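Local structure of N(G),N(G)-dimethylarginine dimethylaminohydrolase (Pseudomonas aeruginosa, 1H70) at residues Tyr202-Pro216 and Tyr241-Arg254. The protein hydrolyses asymmetric dimethylarginine and monomethylarginine, inhibitors of nitric oxide synthase, to citrulline and dimethylamine or methylamine. The protein carries 1 engineered substitution. Numbering follows the deposited sequence.
Sequences YAANCIWVNERVIMP and YRKIDGGVSSMSLR. Engineered in segment 241-254: S250 (natural residue Cys). With CIR (citrulline), chain B.
The loop of the probable nucleophile, a cysteine in the natural protein and the engineered S250 here, packs on the 207-209/212-216 hairpin and the 3-10 turn before it. The Y202 ring lies under the extended R242 side chain, whose CD sits 3.6 Å from the ring centroid, over one face. This is a CH-pi contact; the guanidinium lies further off, with its plane 72° from the ring. The Y202 OH donates to G246 O, 2.7 Å away, in the carbonyl plane and on a lone pair. T238 also bonds this hydroxyl. A water accepts from V248 N and gives a weak bond to Y202 OH.

Further along, V248 enters the apolar face of the hairpin. Its CG2 touches C206 CA and approaches I207 CG1 at 4.1 Å. Its CG1 meets I214 CG2. CG1 of I207 lies between the backbone N and the carbonyl carbon (chi1 53°), which places CG2 anti to the carbonyl carbon. This CG2 methyl touches S249 CA and lies 3.5 Å from R254 CZ, over the guanidinium face. The edge of the same guanidinium is bonded in plane: R254 NH2 donates to S249 O (3.0 Å) and to S252 OG, which also bonds Y39 OH. R254 NH1 forms a salt bridge with E66, a probable substrate-binding residue that also bonds S249 OG.

S250 OG accepts from G247 N at 2.9 Å (N-H...O angle 173°) and donates to citrulline O7. I244 O takes the ligand's amino group. The R254 bonds tie S249 O and S252 OG, on either side of S250 in sequence. With the Y202 bond and V248 packing, they probably help set residue 250 against the product's ureido end.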
loop_
_atom_site.group_PDB
_atom_site.type_symbol
_atom_site.label_atom_id
_atom_site.label_comp_id
_atom_site.label_asym_id
_atom_site.label_seq_id
_atom_site.Cartn_x
_atom_site.Cartn_y
_atom_site.Cartn_z
ATOM N N TYR A 202 0.566 12.779 -6.501
ATOM C CA TYR A 202 -0.140 11.495 -6.416
ATOM C C TYR A 202 0.764 10.357 -6.853
ATOM O O TYR A 202 0.727 9.280 -6.267
ATOM C CB TYR A 202 -1.387 11.497 -7.306
ATOM C CG TYR A 202 -2.258 10.248 -7.289
ATOM C CD1 TYR A 202 -2.923 9.839 -6.129
ATOM C CD2 TYR A 202 -2.437 9.496 -8.441
ATOM C CE1 TYR A 202 -3.745 8.701 -6.135
ATOM C CE2 TYR A 202 -3.237 8.374 -8.454
ATOM C CZ TYR A 202 -3.902 7.983 -7.306
ATOM O OH TYR A 202 -4.702 6.860 -7.322
ATOM N N ALA A 203 1.597 10.597 -7.868
ATOM C CA ALA A 203 2.493 9.557 -8.382
ATOM C C ALA A 203 3.646 9.133 -7.482
ATOM O O ALA A 203 4.488 8.356 -7.895
ATOM C CB ALA A 203 2.997 9.905 -9.789
ATOM N N ALA A 204 3.700 9.614 -6.245
ATOM C CA ALA A 204 4.723 9.132 -5.312
ATOM C C ALA A 204 4.318 7.732 -4.866
ATOM O O ALA A 204 5.129 6.985 -4.307
ATOM C CB ALA A 204 4.846 10.016 -4.095
ATOM N N ASN A 205 3.033 7.407 -5.066
ATOM C CA ASN A 205 2.570 6.061 -4.696
ATOM C C ASN A 205 2.651 5.187 -5.955
ATOM O O ASN A 205 1.879 5.395 -6.902
ATOM C CB ASN A 205 1.149 6.152 -4.138
ATOM C CG ASN A 205 0.625 4.834 -3.579
ATOM O OD1 ASN A 205 0.235 4.751 -2.407
ATOM N ND2 ASN A 205 0.560 3.830 -4.399
ATOM N N CYS A 206 3.649 4.291 -6.006
ATOM C CA CYS A 206 3.884 3.363 -7.109
ATOM C C CYS A 206 4.301 2.029 -6.502
ATOM O O CYS A 206 4.653 1.981 -5.336
ATOM C CB CYS A 206 5.019 3.813 -8.043
ATOM S SG CYS A 206 4.695 5.345 -8.937
ATOM N N ILE A 207 4.229 0.947 -7.286
ATOM C CA ILE A 207 4.700 -0.349 -6.775
ATOM C C ILE A 207 5.705 -1.067 -7.652
ATOM O O ILE A 207 5.520 -1.244 -8.845
ATOM C CB ILE A 207 3.539 -1.341 -6.499
ATOM C CG1 ILE A 207 2.637 -1.488 -7.726
ATOM C CG2 ILE A 207 2.761 -0.914 -5.256
ATOM C CD1 ILE A 207 1.480 -2.503 -7.506
ATOM N N TRP A 208 6.794 -1.500 -7.021
ATOM C CA TRP A 208 7.778 -2.324 -7.682
ATOM C C TRP A 208 7.234 -3.743 -7.549
ATOM O O TRP A 208 6.799 -4.141 -6.459
ATOM C CB TRP A 208 9.129 -2.242 -6.969
ATOM C CG TRP A 208 10.180 -3.180 -7.499
ATOM C CD1 TRP A 208 11.098 -2.878 -8.478
ATOM C CD2 TRP A 208 10.416 -4.523 -7.113
ATOM N NE1 TRP A 208 11.893 -3.973 -8.717
ATOM C CE2 TRP A 208 11.511 -4.995 -7.873
ATOM C CE3 TRP A 208 9.828 -5.388 -6.179
ATOM C CZ2 TRP A 208 12.005 -6.298 -7.753
ATOM C CZ3 TRP A 208 10.333 -6.682 -6.041
ATOM C CH2 TRP A 208 11.419 -7.125 -6.814
ATOM N N VAL A 209 7.235 -4.494 -8.646
ATOM C CA VAL A 209 6.863 -5.911 -8.621
ATOM C C VAL A 209 7.785 -6.625 -9.621
ATOM O O VAL A 209 7.590 -6.548 -10.841
ATOM C CB VAL A 209 5.387 -6.192 -9.083
ATOM C CG1 VAL A 209 5.057 -7.678 -8.876
ATOM C CG2 VAL A 209 4.341 -5.339 -8.345
ATOM N N ASN A 210 8.816 -7.294 -9.134
ATOM C CA ASN A 210 9.672 -8.080 -10.010
ATOM C C ASN A 210 10.291 -7.335 -11.212
ATOM O O ASN A 210 10.323 -7.822 -12.355
ATOM C CB ASN A 210 8.890 -9.323 -10.465
ATOM C CG ASN A 210 8.565 -10.254 -9.290
ATOM O OD1 ASN A 210 9.090 -10.078 -8.187
ATOM N ND2 ASN A 210 7.707 -11.257 -9.521
ATOM N N GLU A 211 10.797 -6.158 -10.930
ATOM C CA GLU A 211 11.465 -5.288 -11.912
ATOM C C GLU A 211 10.526 -4.503 -12.824
ATOM O O GLU A 211 10.981 -3.730 -13.664
ATOM C CB GLU A 211 12.601 -5.975 -12.669
ATOM C CG GLU A 211 13.727 -6.579 -11.824
ATOM C CD GLU A 211 14.344 -5.730 -10.705
ATOM O OE1 GLU A 211 14.181 -4.494 -10.626
ATOM O OE2 GLU A 211 15.022 -6.377 -9.855
ATOM N N ARG A 212 9.216 -4.695 -12.660
ATOM C CA ARG A 212 8.202 -3.888 -13.322
ATOM C C ARG A 212 7.833 -2.831 -12.284
ATOM O O ARG A 212 7.978 -3.094 -11.072
ATOM C CB ARG A 212 6.911 -4.660 -13.632
ATOM C CG ARG A 212 7.047 -6.198 -13.702
ATOM C CD ARG A 212 7.476 -6.665 -15.010
ATOM N NE ARG A 212 7.370 -8.046 -15.483
ATOM C CZ ARG A 212 7.995 -9.204 -15.264
ATOM N NH1 ARG A 212 7.609 -10.216 -16.040
ATOM N NH2 ARG A 212 8.906 -9.441 -14.302
ATOM N N VAL A 213 7.391 -1.661 -12.706
ATOM C CA VAL A 213 6.924 -0.675 -11.732
ATOM C C VAL A 213 5.561 -0.238 -12.245
ATOM O O VAL A 213 5.433 0.268 -13.374
ATOM C CB VAL A 213 7.846 0.523 -11.482
ATOM C CG1 VAL A 213 7.075 1.592 -10.703
ATOM C CG2 VAL A 213 9.066 0.143 -10.656
ATOM N N ILE A 214 4.532 -0.479 -11.440
ATOM C CA ILE A 214 3.166 -0.119 -11.825
ATOM C C ILE A 214 2.857 1.248 -11.230
ATOM O O ILE A 214 3.062 1.456 -10.022
ATOM C CB ILE A 214 2.157 -1.188 -11.377
ATOM C CG1 ILE A 214 2.408 -2.495 -12.162
ATOM C CG2 ILE A 214 0.730 -0.707 -11.630
ATOM C CD1 ILE A 214 1.622 -3.701 -11.660
ATOM N N MET A 215 2.415 2.196 -12.049
ATOM C CA MET A 215 2.190 3.549 -11.548
ATOM C C MET A 215 0.906 4.098 -12.160
ATOM O O MET A 215 0.442 3.571 -13.190
ATOM C CB MET A 215 3.372 4.461 -11.957
ATOM C CG MET A 215 3.360 4.727 -13.455
ATOM S SD MET A 215 4.667 5.881 -14.020
ATOM C CE MET A 215 4.201 7.308 -13.113
ATOM N N PRO A 216 0.340 5.137 -11.550
ATOM C CA PRO A 216 -0.867 5.785 -12.090
ATOM C C PRO A 216 -0.559 6.441 -13.440
ATOM O O PRO A 216 0.546 6.991 -13.669
ATOM C CB PRO A 216 -1.196 6.860 -11.053
ATOM C CG PRO A 216 0.075 7.107 -10.308
ATOM C CD PRO A 216 0.805 5.786 -10.311
ATOM N N TYR A 241 -9.848 5.769 -7.835
ATOM C CA TYR A 241 -9.339 5.475 -6.483
ATOM C C TYR A 241 -8.693 6.716 -5.873
ATOM O O TYR A 241 -8.745 6.911 -4.653
ATOM C CB TYR A 241 -8.449 4.230 -6.500
ATOM C CG TYR A 241 -9.254 3.069 -7.039
ATOM C CD1 TYR A 241 -9.147 2.678 -8.365
ATOM C CD2 TYR A 241 -10.163 2.411 -6.225
ATOM C CE1 TYR A 241 -9.914 1.626 -8.857
ATOM C CE2 TYR A 241 -10.922 1.360 -6.692
ATOM C CZ TYR A 241 -10.806 0.979 -8.005
ATOM O OH TYR A 241 -11.577 -0.058 -8.489
ATOM N N ARG A 242 -8.109 7.572 -6.710
ATOM C CA ARG A 242 -7.540 8.838 -6.261
ATOM C C ARG A 242 -8.583 9.678 -5.527
ATOM O O ARG A 242 -8.289 10.370 -4.519
ATOM C CB ARG A 242 -6.923 9.611 -7.448
ATOM C CG ARG A 242 -6.377 10.983 -7.049
ATOM C CD ARG A 242 -5.566 11.632 -8.168
ATOM N NE ARG A 242 -5.246 13.035 -7.881
ATOM C CZ ARG A 242 -5.867 14.101 -8.393
ATOM N NH1 ARG A 242 -6.891 13.976 -9.244
ATOM N NH2 ARG A 242 -5.454 15.321 -8.042
ATOM N N LYS A 243 -9.836 9.603 -5.993
ATOM C CA LYS A 243 -10.943 10.319 -5.376
ATOM C C LYS A 243 -11.164 9.938 -3.917
ATOM O O LYS A 243 -11.685 10.741 -3.150
ATOM C CB LYS A 243 -12.253 10.076 -6.123
ATOM C CG LYS A 243 -12.306 10.763 -7.474
ATOM C CD LYS A 243 -13.528 10.279 -8.284
ATOM C CE LYS A 243 -13.561 10.961 -9.643
ATOM N NZ LYS A 243 -14.774 10.496 -10.394
ATOM N N ILE A 244 -10.819 8.698 -3.565
ATOM C CA ILE A 244 -10.958 8.238 -2.190
ATOM C C ILE A 244 -9.584 7.907 -1.597
ATOM O O ILE A 244 -9.416 6.927 -0.867
ATOM C CB ILE A 244 -12.016 7.099 -2.009
ATOM C CG1 ILE A 244 -11.731 5.921 -2.951
ATOM C CG2 ILE A 244 -13.434 7.676 -2.219
ATOM C CD1 ILE A 244 -12.753 4.762 -2.828
ATOM N N ASP A 245 -8.606 8.747 -1.931
ATOM C CA ASP A 245 -7.259 8.708 -1.359
ATOM C C ASP A 245 -6.507 7.386 -1.435
ATOM O O ASP A 245 -5.768 7.055 -0.504
ATOM C CB ASP A 245 -7.327 9.107 0.136
ATOM C CG ASP A 245 -7.905 10.489 0.385
ATOM O OD1 ASP A 245 -7.812 11.370 -0.497
ATOM O OD2 ASP A 245 -8.491 10.740 1.480
ATOM N N GLY A 246 -6.655 6.644 -2.531
ATOM C CA GLY A 246 -5.955 5.376 -2.691
ATOM C C GLY A 246 -5.270 5.304 -4.056
ATOM O O GLY A 246 -5.663 6.015 -4.988
ATOM N N GLY A 247 -4.299 4.409 -4.176
ATOM C CA GLY A 247 -3.562 4.206 -5.411
ATOM C C GLY A 247 -3.168 2.748 -5.619
ATOM O O GLY A 247 -3.768 1.828 -5.060
ATOM N N VAL A 248 -2.117 2.553 -6.418
ATOM C CA VAL A 248 -1.639 1.232 -6.726
ATOM C C VAL A 248 -1.060 0.468 -5.535
ATOM O O VAL A 248 -1.202 -0.731 -5.525
ATOM C CB VAL A 248 -0.663 1.215 -7.939
ATOM C CG1 VAL A 248 -1.364 1.711 -9.202
ATOM C CG2 VAL A 248 0.579 2.047 -7.698
ATOM N N SER A 249 -0.426 1.102 -4.543
ATOM C CA SER A 249 0.104 0.296 -3.434
ATOM C C SER A 249 -1.067 -0.205 -2.602
ATOM O O SER A 249 -1.083 -1.307 -2.093
ATOM C CB SER A 249 1.062 1.081 -2.521
ATOM O OG SER A 249 0.320 1.870 -1.613
ATOM N N SER A 250 -2.081 0.632 -2.510
ATOM C CA SER A 250 -3.281 0.391 -1.704
ATOM C C SER A 250 -4.090 -0.821 -2.085
ATOM O O SER A 250 -4.760 -1.412 -1.229
ATOM C CB SER A 250 -4.215 1.598 -1.899
ATOM O OG SER A 250 -3.422 2.782 -1.965
ATOM N N MET A 251 -4.084 -1.136 -3.370
ATOM C CA MET A 251 -4.940 -2.154 -3.937
ATOM C C MET A 251 -4.416 -3.582 -3.944
ATOM O O MET A 251 -5.080 -4.483 -4.496
ATOM C CB MET A 251 -5.390 -1.666 -5.321
ATOM C CG MET A 251 -6.398 -0.518 -5.119
ATOM S SD MET A 251 -7.230 -0.028 -6.653
ATOM C CE MET A 251 -5.764 0.574 -7.507
ATOM N N SER A 252 -3.242 -3.820 -3.348
ATOM C CA SER A 252 -2.790 -5.208 -3.292
ATOM C C SER A 252 -1.880 -5.465 -2.121
ATOM O O SER A 252 -1.424 -4.528 -1.464
ATOM C CB SER A 252 -2.095 -5.678 -4.577
ATOM O OG SER A 252 -1.019 -4.854 -5.034
ATOM N N LEU A 253 -1.703 -6.758 -1.856
ATOM C CA LEU A 253 -0.735 -7.293 -0.895
ATOM C C LEU A 253 0.260 -8.026 -1.813
ATOM O O LEU A 253 -0.159 -8.749 -2.707
ATOM C CB LEU A 253 -1.385 -8.311 0.035
ATOM C CG LEU A 253 -2.006 -8.024 1.402
ATOM C CD1 LEU A 253 -1.864 -6.666 1.965
ATOM C CD2 LEU A 253 -3.369 -8.649 1.645
ATOM N N ARG A 254 1.556 -7.804 -1.634
ATOM C CA ARG A 254 2.613 -8.322 -2.479
ATOM C C ARG A 254 3.642 -9.075 -1.625
ATOM O O ARG A 254 4.190 -8.489 -0.707
ATOM C CB ARG A 254 3.295 -7.130 -3.161
ATOM C CG ARG A 254 2.339 -6.323 -4.021
ATOM C CD ARG A 254 2.854 -4.932 -4.452
ATOM N NE ARG A 254 2.879 -4.014 -3.295
ATOM C CZ ARG A 254 1.851 -3.309 -2.829
ATOM N NH1 ARG A 254 2.088 -2.485 -1.791
ATOM N NH2 ARG A 254 0.622 -3.384 -3.355
HETATM C C CIR B . -9.489 5.211 3.444
HETATM O O CIR B . -9.132 4.386 4.341
HETATM O OXT CIR B . -9.736 6.445 3.766
HETATM C CA CIR B . -9.556 4.777 2.005
HETATM N N CIR B . -10.578 5.567 1.292
HETATM C C3 CIR B . -8.167 4.948 1.341
HETATM C C4 CIR B . -7.177 3.939 1.950
HETATM C C5 CIR B . -5.809 4.137 1.320
HETATM N N6 CIR B . -4.850 3.145 1.826
HETATM C C7 CIR B . -3.629 2.959 1.349
HETATM O O7 CIR B . -3.168 3.615 0.402
HETATM N N8 CIR B . -2.865 2.003 1.913
HETATM O O HOH W 1 -2.193 4.999 -8.135
#